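Local coordinates for protein chitinase (Paenibacillus sp. FPU-7, PDB 5GZT) that probably catalyses the random endo-hydrolysis of the beta-1,4 linkages between N-acetylglucosamine units in chitin and chitodextrins, at residues Y204-A210 and K258-G262; P182-L186 and V264-T270; G531-S535 and W623-D628. All coordinates share one frame; numbering follows the deposited sequence.

Contact 1. Residues Y204-A210 and K258-G262; sequences YGWDNNA and KTAKG
The backbones of Ala210 and Thr259 approach to 4.1 Å between their CA atoms, whereas at the other end of the contact the CA atoms of Asp207 and Lys261 stand 5.5 Å apart as the loop draws back from the strand. Beside the close end, Ala210 CA reaches Lys258 O at 3.2 Å in a CA-H...O contact. As modelled, Ala260 N donates to Asn209 OD1 (3.1 Å, 142° at the hydrogen), but the bond is doubtful because the same oxygen also lies against the acceptor Ala260 O. Trp206 meets Thr259 at the rim of its indole, with CZ3 4.0 Å from Thr259 CG2 and the two side chains about perpendicular. One face of the indole is covered from its own loop by the backbone nitrogens of Asn208 and Asn209, while Tyr226 forms an edge-to-face pair with it. Thr259 OG1 is buried without a polar partner. Further along, Asp207 lies obliquely across Lys261. Its CG is anti to the backbone N (chi1 -173°), which brings OD2 to 3.2 Å from Lys261 CA, but the bent lysine chain carries NZ to 5.6 Å from OD2, so the opposite charges do not meet. The aliphatic part of Lys261, at CD, passes Gly205 O. The loop leads from strand 197-203 in one antiparallel sheet to strand 210-215, which pairs with strand 251-261 in another. Such a crossing between packed layers is consistent with an immunoglobulin-like beta-sandwich.

Contact 2. Residues P182-L186 and V264-T270; sequences PVVKL and VTSDTVT
Polar and apolar contacts join Pro182-Leu186 to Val264-Thr270, two segments that run nearly in the same direction, 12° apart end to end. The polar link is the bond from Ser266 OG to Pro182 O, 2.6 Å long. The hydroxyl is anti to its own backbone N (chi1 -180°), an orientation that extends it to the proline carbonyl, which it meets from above the carbonyl plane, 44° out of it. A water supplies the second connection: it accepts from Val184 N and donates to Asp267 O, each at 3.0 Å, and so bridges backbones that do not bond to each other directly. In the apolar contacts both methyl branches of Val269 are used. CG2 lies 4.0 Å from Val184 CB, while CG1 packs 3.9 Å from Leu186 CD1, the two side chains lying alongside but pointing opposite ways. A third group packs carbon against backbone carbonyls: Val269 CG2 abuts Val184 O, Leu186 CD1 rests on Thr270 O at 3.5 Å, and at the Pro182 end the ring carbon CG lies 3.4 Å from Val264 O. Lys185 bonds through its backbone to Asn202 of strand 197-203, whereas Ser266 and Val269 bond to Thr259 and Val257 of strand 251-261. Val184 and Leu186 continue inward onto Phe201, and Leu186 also onto Tyr255, so the contact draws together the edges of two packed sheets.

Contact 3. Residues G531-S535 and W623-D628; sequences GAFYS and WEYSQD
Trp623 O is approached by three groups: Phe533 N bonds to it at 3.0 Å, Ala532 CA makes a CA-H...O contact at 3.4 Å, and the Tyr534 ring presents its edge in plane. With the bond from Trp623 N to Gly531 O, 3.2 Å, this completes a parallel strand pairing. The Trp623-Glu624 peptide is cis, and as in other family 18 chitinases the indole probably lines the substrate cleft. Glu624 N bonds to Gln627 OE1, which also lies at the Tyr534 ring edge. Glu624 OE2 accepts from both Ser626 OG (2.6 Å) and Ser626 N, fixing the turn that follows. The Phe533 ring, its CG anti to the carbonyl carbon (chi1 -68°), packs against this turn, CD2 coming 3.3 Å from Glu624 O and CE2 3.7 Å from Asp628 OD2. Tyr534 CE1 touches Trp623 CD1 at 3.7 Å, the ring planes almost perpendicular, while its hydroxyl bonds to Asp485. Strands 527-532 and 619-623 are the seventh and eighth of the family 18 TIM barrel. Phe533 stacks on Tyr622 and packs on helix 633-642, to whose Leu634 and Ala635 nitrogens Asp628 bonds, and strand 534-538 leads into the small antiparallel sheet inserted after the seventh strand.

From the N terminus, the chain first enters contact 2 at 182-186, then contact 1 at 204-210. Contact 1 closes at 258-262, and only afterwards does 264-270 close contact 2, so the shorter loop lies wholly within the longer one. The two touch directly, since strands 251-261 and 264-284 pair as neighbours and Val184 CG2 packs on Thr259 OG1; together they join the two sheets of what is probably an immunoglobulin-like sandwich. Strand 264-284 then continues into the family 18 TIM barrel as its first strand. Contact 3 opens and closes much later, about 31 Å from contact 2 by nearest atoms, where strand 619-623, pairing with both 527-532 and 264-284, shuts the barrel.

Contact 1. Residues Y204-A210 and K258-G262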
ATOM      1  N   TYR B 204     -35.784  -6.192  -8.201  1.00106.64           N
ATOM      2  CA  TYR B 204     -37.164  -6.574  -8.463  1.00 95.77           C
ATOM      3  C   TYR B 204     -38.069  -5.460  -7.911  1.00 95.60           C
ATOM      4  O   TYR B 204     -37.759  -4.824  -6.882  1.00 85.77           O
ATOM      5  CB  TYR B 204     -37.492  -7.934  -7.844  1.00 98.51           C
ATOM      6  CG  TYR B 204     -36.522  -9.056  -8.218  1.00109.24           C
ATOM      7  CD1 TYR B 204     -36.114  -9.254  -9.549  1.00106.60           C
ATOM      8  CD2 TYR B 204     -36.017  -9.922  -7.237  1.00111.22           C
ATOM      9  CE1 TYR B 204     -35.237 -10.273  -9.885  1.00104.68           C
ATOM     10  CE2 TYR B 204     -35.141 -10.937  -7.566  1.00111.73           C
ATOM     11  CZ  TYR B 204     -34.756 -11.108  -8.888  1.00109.18           C
ATOM     12  OH  TYR B 204     -33.894 -12.119  -9.217  1.00114.05           O
ATOM     13  N   GLY B 205     -39.161  -5.202  -8.630  1.00 92.47           N
ATOM     14  CA  GLY B 205     -40.043  -4.076  -8.330  1.00 92.94           C
ATOM     15  C   GLY B 205     -39.371  -2.738  -8.562  1.00 84.59           C
ATOM     16  O   GLY B 205     -39.511  -1.808  -7.747  1.00 79.34           O
ATOM     17  N   TRP B 206     -38.629  -2.645  -9.667  1.00 83.23           N
ATOM     18  CA  TRP B 206     -37.955  -1.407 -10.014  1.00 88.43           C
ATOM     19  C   TRP B 206     -39.026  -0.328 -10.129  1.00 89.39           C
ATOM     20  O   TRP B 206     -39.848  -0.384 -11.044  1.00 81.27           O
ATOM     21  CB  TRP B 206     -37.154  -1.522 -11.338  1.00 88.70           C
ATOM     22  CG  TRP B 206     -36.450  -0.217 -11.697  1.00 85.90           C
ATOM     23  CD1 TRP B 206     -36.609   0.534 -12.838  1.00 81.26           C
ATOM     24  CD2 TRP B 206     -35.526   0.502 -10.871  1.00 85.49           C
ATOM     25  NE1 TRP B 206     -35.831   1.666 -12.770  1.00 80.49           N
ATOM     26  CE2 TRP B 206     -35.148   1.663 -11.582  1.00 85.98           C
ATOM     27  CE3 TRP B 206     -34.965   0.267  -9.604  1.00 84.09           C
ATOM     28  CZ2 TRP B 206     -34.236   2.590 -11.065  1.00 88.93           C
ATOM     29  CZ3 TRP B 206     -34.064   1.189  -9.090  1.00 86.03           C
ATOM     30  CH2 TRP B 206     -33.705   2.340  -9.821  1.00 81.25           C
ATOM     31  N   ASP B 207     -39.054   0.611  -9.179  1.00 87.12           N
ATOM     32  CA  ASP B 207     -39.963   1.754  -9.276  1.00 83.93           C
ATOM     33  C   ASP B 207     -39.150   3.028  -9.367  1.00 85.31           C
ATOM     34  O   ASP B 207     -39.426   4.028  -8.671  1.00 78.91           O
ATOM     35  CB  ASP B 207     -40.976   1.767  -8.111  1.00 91.58           C
ATOM     36  CG  ASP B 207     -42.093   2.854  -8.253  1.00 85.54           C
ATOM     37  OD1 ASP B 207     -42.470   3.225  -9.393  1.00 64.17           O
ATOM     38  OD2 ASP B 207     -42.576   3.341  -7.198  1.00 89.28           O
ATOM     39  N   ASN B 208     -38.148   2.995 -10.251  1.00 81.19           N
ATOM     40  CA  ASN B 208     -37.428   4.192 -10.604  1.00 76.91           C
ATOM     41  C   ASN B 208     -36.962   4.964  -9.340  1.00 79.15           C
ATOM     42  O   ASN B 208     -37.061   6.204  -9.256  1.00 70.75           O
ATOM     43  CB  ASN B 208     -38.342   5.043 -11.488  1.00 80.60           C
ATOM     44  CG  ASN B 208     -37.584   6.060 -12.299  1.00 80.69           C
ATOM     45  OD1 ASN B 208     -37.559   7.245 -11.950  1.00 77.28           O
ATOM     46  ND2 ASN B 208     -36.939   5.605 -13.380  1.00 79.34           N
ATOM     47  N   ASN B 209     -36.495   4.210  -8.344  1.00 74.87           N
ATOM     48  CA  ASN B 209     -35.877   4.799  -7.165  1.00 74.75           C
ATOM     49  C   ASN B 209     -35.063   3.741  -6.427  1.00 79.58           C
ATOM     50  O   ASN B 209     -35.357   2.513  -6.474  1.00 76.07           O
ATOM     51  CB  ASN B 209     -36.893   5.436  -6.208  1.00 69.28           C
ATOM     52  CG  ASN B 209     -37.390   4.458  -5.155  1.00 73.33           C
ATOM     53  OD1 ASN B 209     -37.875   3.368  -5.479  1.00 83.03           O
ATOM     54  ND2 ASN B 209     -37.240   4.823  -3.891  1.00 75.50           N
ATOM     55  N   ALA B 210     -34.042   4.256  -5.750  1.00 79.05           N
ATOM     56  CA  ALA B 210     -33.156   3.478  -4.885  1.00 74.45           C
ATOM     57  C   ALA B 210     -32.167   4.421  -4.239  1.00 70.77           C
ATOM     58  O   ALA B 210     -31.890   5.542  -4.741  1.00 65.28           O
ATOM     59  CB  ALA B 210     -32.420   2.380  -5.646  1.00 78.88           C
ATOM     60  N   LYS B 258     -30.931  -0.182  -1.137  1.00 76.61           N
ATOM     61  CA  LYS B 258     -32.360  -0.516  -1.044  1.00 72.87           C
ATOM     62  C   LYS B 258     -33.158   0.307  -2.078  1.00 80.68           C
ATOM     63  O   LYS B 258     -32.791   1.471  -2.396  1.00 63.70           O
ATOM     64  CB  LYS B 258     -32.897  -0.228   0.355  1.00 67.63           C
ATOM     65  CG  LYS B 258     -32.384   1.092   0.875  1.00 72.89           C
ATOM     66  CD  LYS B 258     -33.184   1.683   2.018  1.00 81.31           C
ATOM     67  CE  LYS B 258     -33.269   3.195   1.869  1.00 77.79           C
ATOM     68  NZ  LYS B 258     -33.559   3.846   3.168  1.00 84.60           N
ATOM     69  N   THR B 259     -34.226  -0.335  -2.581  1.00 94.36           N
ATOM     70  CA  THR B 259     -35.274   0.256  -3.444  1.00 97.69           C
ATOM     71  C   THR B 259     -36.568   0.584  -2.648  1.00104.20           C
ATOM     72  O   THR B 259     -36.704   0.234  -1.468  1.00 76.47           O
ATOM     73  CB  THR B 259     -35.649  -0.715  -4.612  1.00100.15           C
ATOM     74  OG1 THR B 259     -35.866  -2.057  -4.121  1.00 88.99           O
ATOM     75  CG2 THR B 259     -34.552  -0.737  -5.674  1.00101.66           C
ATOM     76  N   ALA B 260     -37.518   1.258  -3.296  1.00116.88           N
ATOM     77  CA  ALA B 260     -38.881   1.394  -2.742  1.00117.11           C
ATOM     78  C   ALA B 260     -39.927   1.534  -3.848  1.00125.19           C
ATOM     79  O   ALA B 260     -39.589   1.499  -5.032  1.00134.89           O
ATOM     80  CB  ALA B 260     -38.958   2.573  -1.775  1.00104.31           C
ATOM     81  N   LYS B 261     -41.196   1.624  -3.440  1.00125.42           N
ATOM     82  CA  LYS B 261     -42.286   2.191  -4.257  1.00106.48           C
ATOM     83  C   LYS B 261     -43.175   3.021  -3.331  1.00110.98           C
ATOM     84  O   LYS B 261     -44.020   2.453  -2.630  1.00100.19           O
ATOM     85  CB  LYS B 261     -43.139   1.119  -4.948  1.00 98.20           C
ATOM     86  CG  LYS B 261     -42.375   0.067  -5.732  1.00 97.26           C
ATOM     87  CD  LYS B 261     -42.353  -1.309  -5.079  1.00 97.93           C
ATOM     88  CE  LYS B 261     -43.144  -2.339  -5.869  1.00 91.04           C
ATOM     89  NZ  LYS B 261     -44.485  -1.870  -6.270  1.00 90.43           N
ATOM     90  N   GLY B 262     -42.958   4.344  -3.306  1.00109.05           N
ATOM     91  CA  GLY B 262     -43.682   5.276  -2.417  1.00111.50           C
ATOM     92  C   GLY B 262     -44.280   4.650  -1.162  1.00118.76           C
ATOM     93  O   GLY B 262     -45.408   4.174  -1.202  1.00124.86           O
TER

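Contact 2. Residues P182-L186 and V264-T270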
ATOM      1  N   PRO B 182     -40.723  -4.906  -3.273  1.00123.95           N
ATOM      2  CA  PRO B 182     -39.392  -4.636  -3.832  1.00121.23           C
ATOM      3  C   PRO B 182     -38.288  -5.373  -3.058  1.00112.83           C
ATOM      4  O   PRO B 182     -38.062  -5.104  -1.874  1.00105.00           O
ATOM      5  CB  PRO B 182     -39.248  -3.108  -3.724  1.00123.88           C
ATOM      6  CG  PRO B 182     -40.216  -2.689  -2.673  1.00124.56           C
ATOM      7  CD  PRO B 182     -41.322  -3.704  -2.652  1.00120.07           C
ATOM      8  N   VAL B 183     -37.652  -6.326  -3.739  1.00111.03           N
ATOM      9  CA  VAL B 183     -36.498  -7.073  -3.232  1.00102.85           C
ATOM     10  C   VAL B 183     -35.282  -6.588  -4.029  1.00 98.00           C
ATOM     11  O   VAL B 183     -35.383  -6.433  -5.254  1.00 91.69           O
ATOM     12  CB  VAL B 183     -36.723  -8.600  -3.418  1.00100.69           C
ATOM     13  CG1 VAL B 183     -35.434  -9.413  -3.258  1.00 97.91           C
ATOM     14  CG2 VAL B 183     -37.799  -9.092  -2.458  1.00 96.33           C
ATOM     15  N   VAL B 184     -34.160  -6.330  -3.337  1.00 92.86           N
ATOM     16  CA  VAL B 184     -32.839  -6.048  -3.977  1.00 84.28           C
ATOM     17  C   VAL B 184     -31.888  -7.229  -3.815  1.00 70.33           C
ATOM     18  O   VAL B 184     -31.535  -7.540  -2.690  1.00 71.00           O
ATOM     19  CB  VAL B 184     -32.129  -4.818  -3.338  1.00 83.84           C
ATOM     20  CG1 VAL B 184     -30.711  -4.647  -3.913  1.00 79.75           C
ATOM     21  CG2 VAL B 184     -32.973  -3.550  -3.505  1.00 81.59           C
ATOM     22  N   LYS B 185     -31.479  -7.863  -4.917  1.00 71.73           N
ATOM     23  CA  LYS B 185     -30.361  -8.851  -4.934  1.00 77.35           C
ATOM     24  C   LYS B 185     -29.015  -8.291  -5.484  1.00 76.88           C
ATOM     25  O   LYS B 185     -28.937  -7.861  -6.642  1.00 64.25           O
ATOM     26  CB  LYS B 185     -30.723 -10.062  -5.773  1.00 82.13           C
ATOM     27  CG  LYS B 185     -31.993 -10.769  -5.328  1.00 97.68           C
ATOM     28  CD  LYS B 185     -32.275 -12.033  -6.149  1.00102.57           C
ATOM     29  CE  LYS B 185     -31.183 -13.092  -6.048  1.00103.02           C
ATOM     30  NZ  LYS B 185     -30.772 -13.355  -4.638  1.00110.91           N
ATOM     31  N   LEU B 186     -27.955  -8.355  -4.668  1.00 73.50           N
ATOM     32  CA  LEU B 186     -26.579  -7.970  -5.079  1.00 71.72           C
ATOM     33  C   LEU B 186     -26.000  -9.001  -6.045  1.00 71.17           C
ATOM     34  O   LEU B 186     -26.013 -10.185  -5.731  1.00 69.23           O
ATOM     35  CB  LEU B 186     -25.651  -7.859  -3.853  1.00 67.34           C
ATOM     36  CG  LEU B 186     -26.127  -6.904  -2.731  1.00 64.96           C
ATOM     37  CD1 LEU B 186     -25.163  -6.772  -1.551  1.00 60.77           C
ATOM     38  CD2 LEU B 186     -26.490  -5.529  -3.287  1.00 60.54           C
ATOM     39  N   VAL B 264     -43.749   1.617   0.478  1.00114.61           N
ATOM     40  CA  VAL B 264     -43.222   0.221   0.511  1.00114.93           C
ATOM     41  C   VAL B 264     -41.685   0.185   0.259  1.00114.04           C
ATOM     42  O   VAL B 264     -41.217   0.048  -0.876  1.00108.47           O
ATOM     43  CB  VAL B 264     -44.026  -0.815  -0.373  1.00113.60           C
ATOM     44  CG1 VAL B 264     -45.439  -1.017   0.166  1.00111.35           C
ATOM     45  CG2 VAL B 264     -44.101  -0.453  -1.853  1.00109.61           C
ATOM     46  N   THR B 265     -40.929   0.318   1.359  1.00111.67           N
ATOM     47  CA  THR B 265     -39.462   0.492   1.369  1.00100.13           C
ATOM     48  C   THR B 265     -38.731  -0.857   1.594  1.00 99.20           C
ATOM     49  O   THR B 265     -38.958  -1.543   2.601  1.00 91.81           O
ATOM     50  CB  THR B 265     -39.065   1.592   2.404  1.00 93.07           C
ATOM     51  OG1 THR B 265     -37.976   2.349   1.892  1.00 92.50           O
ATOM     52  CG2 THR B 265     -38.731   1.055   3.848  1.00 96.38           C
ATOM     53  N   SER B 266     -37.866  -1.231   0.648  1.00 98.20           N
ATOM     54  CA  SER B 266     -37.297  -2.596   0.588  1.00106.39           C
ATOM     55  C   SER B 266     -36.391  -2.953   1.775  1.00 98.56           C
ATOM     56  O   SER B 266     -35.928  -2.076   2.527  1.00 78.38           O
ATOM     57  CB  SER B 266     -36.496  -2.807  -0.719  1.00119.19           C
ATOM     58  OG  SER B 266     -35.934  -4.119  -0.826  1.00120.86           O
ATOM     59  N   ASP B 267     -36.174  -4.263   1.928  1.00 91.24           N
ATOM     60  CA  ASP B 267     -35.103  -4.787   2.770  1.00 93.84           C
ATOM     61  C   ASP B 267     -33.794  -4.132   2.346  1.00 86.97           C
ATOM     62  O   ASP B 267     -33.465  -4.151   1.161  1.00 78.35           O
ATOM     63  CB  ASP B 267     -34.986  -6.317   2.621  1.00 91.60           C
ATOM     64  CG  ASP B 267     -35.938  -7.083   3.541  1.00 89.20           C
ATOM     65  OD1 ASP B 267     -36.606  -6.464   4.402  1.00 82.50           O
ATOM     66  OD2 ASP B 267     -36.005  -8.324   3.416  1.00 73.83           O
ATOM     67  N   THR B 268     -33.113  -3.514   3.321  1.00 85.29           N
ATOM     68  CA  THR B 268     -31.776  -2.882   3.160  1.00 81.47           C
ATOM     69  C   THR B 268     -30.700  -3.996   3.048  1.00 74.66           C
ATOM     70  O   THR B 268     -30.581  -4.818   3.932  1.00 64.89           O
ATOM     71  CB  THR B 268     -31.507  -1.875   4.332  1.00 73.48           C
ATOM     72  OG1 THR B 268     -32.163  -0.638   4.049  1.00 68.65           O
ATOM     73  CG2 THR B 268     -30.032  -1.586   4.559  1.00 76.36           C
ATOM     74  N   VAL B 269     -29.965  -4.055   1.938  1.00 79.47           N
ATOM     75  CA  VAL B 269     -28.902  -5.075   1.774  1.00 75.90           C
ATOM     76  C   VAL B 269     -27.547  -4.359   1.839  1.00 68.56           C
ATOM     77  O   VAL B 269     -27.427  -3.159   1.508  1.00 54.65           O
ATOM     78  CB  VAL B 269     -29.033  -5.909   0.469  1.00 81.88           C
ATOM     79  CG1 VAL B 269     -28.397  -7.284   0.642  1.00 83.22           C
ATOM     80  CG2 VAL B 269     -30.489  -6.071   0.060  1.00 85.65           C
ATOM     81  N   THR B 270     -26.541  -5.094   2.319  1.00 70.83           N
ATOM     82  CA  THR B 270     -25.190  -4.541   2.542  1.00 64.23           C
ATOM     83  C   THR B 270     -24.063  -5.454   2.036  1.00 60.76           C
ATOM     84  O   THR B 270     -24.247  -6.674   1.827  1.00 56.65           O
ATOM     85  CB  THR B 270     -24.941  -4.221   4.039  1.00 62.34           C
ATOM     86  OG1 THR B 270     -25.388  -5.313   4.862  1.00 65.41           O
ATOM     87  CG2 THR B 270     -25.632  -2.950   4.433  1.00 61.06           C
TER
HETATM   88  O   HOH W   1     -33.741  -6.701  -0.377  1.00 55.65           O

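Contact 3. Residues G531-S535 and W623-D628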
ATOM      1  N   GLY B 531       6.742  -6.736  -3.972  1.00 17.97           N
ATOM      2  CA  GLY B 531       8.039  -6.291  -4.462  1.00 19.70           C
ATOM      3  C   GLY B 531       9.012  -6.230  -3.289  1.00 20.51           C
ATOM      4  O   GLY B 531       8.599  -6.289  -2.115  1.00 21.49           O
ATOM      5  N   ALA B 532      10.285  -6.138  -3.612  1.00 17.28           N
ATOM      6  CA  ALA B 532      11.355  -6.151  -2.611  1.00 17.82           C
ATOM      7  C   ALA B 532      12.312  -4.980  -2.727  1.00 17.37           C
ATOM      8  O   ALA B 532      12.719  -4.623  -3.850  1.00 20.97           O
ATOM      9  CB  ALA B 532      12.118  -7.442  -2.733  1.00 19.13           C
ATOM     10  N   PHE B 533      12.774  -4.448  -1.594  1.00 16.03           N
ATOM     11  CA  PHE B 533      13.730  -3.371  -1.549  1.00 16.35           C
ATOM     12  C   PHE B 533      15.069  -3.920  -1.179  1.00 17.10           C
ATOM     13  O   PHE B 533      15.956  -3.207  -0.575  1.00 16.06           O
ATOM     14  CB  PHE B 533      13.300  -2.250  -0.603  1.00 17.80           C
ATOM     15  CG  PHE B 533      12.070  -1.453  -1.045  1.00 17.20           C
ATOM     16  CD1 PHE B 533      11.294  -1.761  -2.132  1.00 18.21           C
ATOM     17  CD2 PHE B 533      11.714  -0.317  -0.291  1.00 19.76           C
ATOM     18  CE1 PHE B 533      10.212  -1.004  -2.490  1.00 19.07           C
ATOM     19  CE2 PHE B 533      10.614   0.443  -0.635  1.00 19.56           C
ATOM     20  CZ  PHE B 533       9.831   0.069  -1.700  1.00 19.14           C
ATOM     21  N   TYR B 534      15.290  -5.174  -1.606  1.00 16.83           N
ATOM     22  CA  TYR B 534      16.535  -5.858  -1.387  1.00 16.11           C
ATOM     23  C   TYR B 534      16.784  -6.844  -2.521  1.00 15.89           C
ATOM     24  O   TYR B 534      15.883  -7.089  -3.374  1.00 16.41           O
ATOM     25  CB  TYR B 534      16.542  -6.524   0.009  1.00 17.38           C
ATOM     26  CG  TYR B 534      15.587  -7.701   0.049  1.00 19.05           C
ATOM     27  CD1 TYR B 534      14.248  -7.521   0.279  1.00 20.74           C
ATOM     28  CD2 TYR B 534      16.026  -8.975  -0.274  1.00 20.36           C
ATOM     29  CE1 TYR B 534      13.339  -8.611   0.191  1.00 20.44           C
ATOM     30  CE2 TYR B 534      15.139 -10.061  -0.319  1.00 22.07           C
ATOM     31  CZ  TYR B 534      13.790  -9.855  -0.091  1.00 20.61           C
ATOM     32  OH  TYR B 534      12.939 -10.922  -0.189  1.00 22.84           O
ATOM     33  N   SER B 535      18.019  -7.301  -2.628  1.00 15.68           N
ATOM     34  CA  SER B 535      18.436  -8.195  -3.650  1.00 16.27           C
ATOM     35  C   SER B 535      18.716  -9.606  -3.089  1.00 18.13           C
ATOM     36  O   SER B 535      18.963  -9.754  -1.872  1.00 16.51           O
ATOM     37  CB  SER B 535      19.739  -7.711  -4.236  1.00 16.17           C
ATOM     38  OG  SER B 535      20.737  -7.593  -3.242  1.00 15.57           O
ATOM     39  N   TRP B 623       8.441  -5.254   0.937  1.00 19.14           N
ATOM     40  CA  TRP B 623       9.286  -5.515   2.062  1.00 20.62           C
ATOM     41  C   TRP B 623      10.662  -4.961   1.732  1.00 20.74           C
ATOM     42  O   TRP B 623      11.244  -5.415   0.736  1.00 17.95           O
ATOM     43  CB  TRP B 623       9.481  -7.020   2.225  1.00 20.00           C
ATOM     44  CG  TRP B 623      10.401  -7.316   3.355  1.00 23.05           C
ATOM     45  CD1 TRP B 623      11.757  -7.488   3.308  1.00 23.96           C
ATOM     46  CD2 TRP B 623      10.029  -7.453   4.708  1.00 21.87           C
ATOM     47  NE1 TRP B 623      12.244  -7.712   4.552  1.00 24.72           N
ATOM     48  CE2 TRP B 623      11.217  -7.682   5.445  1.00 25.63           C
ATOM     49  CE3 TRP B 623       8.827  -7.406   5.379  1.00 21.15           C
ATOM     50  CZ2 TRP B 623      11.221  -7.834   6.827  1.00 26.33           C
ATOM     51  CZ3 TRP B 623       8.835  -7.561   6.794  1.00 24.17           C
ATOM     52  CH2 TRP B 623      10.001  -7.810   7.479  1.00 25.53           C
ATOM     53  N   GLU B 624      11.209  -4.000   2.479  1.00 21.41           N
ATOM     54  CA  GLU B 624      10.519  -3.203   3.473  1.00 20.01           C
ATOM     55  C   GLU B 624      11.033  -1.758   3.352  1.00 20.85           C
ATOM     56  O   GLU B 624      12.113  -1.502   2.791  1.00 16.11           O
ATOM     57  CB  GLU B 624      10.639  -3.780   4.912  1.00 20.32           C
ATOM     58  CG  GLU B 624      12.013  -4.280   5.404  1.00 21.67           C
ATOM     59  CD  GLU B 624      12.882  -3.185   5.992  1.00 20.37           C
ATOM     60  OE1 GLU B 624      13.880  -3.547   6.568  1.00 24.88           O
ATOM     61  OE2 GLU B 624      12.607  -1.976   5.833  1.00 21.88           O
ATOM     62  N   TYR B 625      10.205  -0.835   3.814  1.00 19.80           N
ATOM     63  CA  TYR B 625      10.343   0.611   3.500  1.00 21.75           C
ATOM     64  C   TYR B 625      11.727   1.159   3.792  1.00 20.75           C
ATOM     65  O   TYR B 625      12.203   1.990   3.019  1.00 23.08           O
ATOM     66  CB  TYR B 625       9.271   1.418   4.205  1.00 19.26           C
ATOM     67  CG  TYR B 625       9.240   2.907   3.897  1.00 21.10           C
ATOM     68  CD1 TYR B 625       8.497   3.404   2.863  1.00 19.70           C
ATOM     69  CD2 TYR B 625       9.975   3.829   4.679  1.00 20.91           C
ATOM     70  CE1 TYR B 625       8.527   4.746   2.522  1.00 20.00           C
ATOM     71  CE2 TYR B 625       9.918   5.190   4.405  1.00 20.93           C
ATOM     72  CZ  TYR B 625       9.217   5.638   3.328  1.00 20.64           C
ATOM     73  OH  TYR B 625       9.167   6.985   2.989  1.00 22.45           O
ATOM     74  N   SER B 626      12.365   0.680   4.860  1.00 21.54           N
ATOM     75  CA  SER B 626      13.660   1.274   5.284  1.00 22.88           C
ATOM     76  C   SER B 626      14.857   0.944   4.393  1.00 22.08           C
ATOM     77  O   SER B 626      15.961   1.498   4.568  1.00 21.31           O
ATOM     78  CB  SER B 626      13.980   0.872   6.735  1.00 22.93           C
ATOM     79  OG  SER B 626      14.462  -0.479   6.904  1.00 26.18           O
ATOM     80  N   GLN B 627      14.685  -0.000   3.457  1.00 22.80           N
ATOM     81  CA  GLN B 627      15.777  -0.417   2.557  1.00 20.14           C
ATOM     82  C   GLN B 627      15.904   0.419   1.317  1.00 19.74           C
ATOM     83  O   GLN B 627      16.825   0.212   0.537  1.00 18.87           O
ATOM     84  CB  GLN B 627      15.503  -1.879   2.162  1.00 20.96           C
ATOM     85  CG  GLN B 627      15.527  -2.864   3.305  1.00 19.62           C
ATOM     86  CD  GLN B 627      14.980  -4.248   2.921  1.00 20.89           C
ATOM     87  OE1 GLN B 627      14.106  -4.429   2.023  1.00 22.83           O
ATOM     88  NE2 GLN B 627      15.453  -5.218   3.603  1.00 19.28           N
ATOM     89  N   ASP B 628      15.006   1.382   1.144  1.00 19.80           N
ATOM     90  CA  ASP B 628      14.969   2.216  -0.054  1.00 21.42           C
ATOM     91  C   ASP B 628      16.164   3.226  -0.091  1.00 19.43           C
ATOM     92  O   ASP B 628      16.908   3.367   0.843  1.00 19.92           O
ATOM     93  CB  ASP B 628      13.653   2.946  -0.037  1.00 19.85           C
ATOM     94  CG  ASP B 628      13.167   3.385  -1.345  1.00 23.31           C
ATOM     95  OD1 ASP B 628      13.900   3.383  -2.389  1.00 20.91           O
ATOM     96  OD2 ASP B 628      11.975   3.770  -1.301  1.00 23.24           O
TER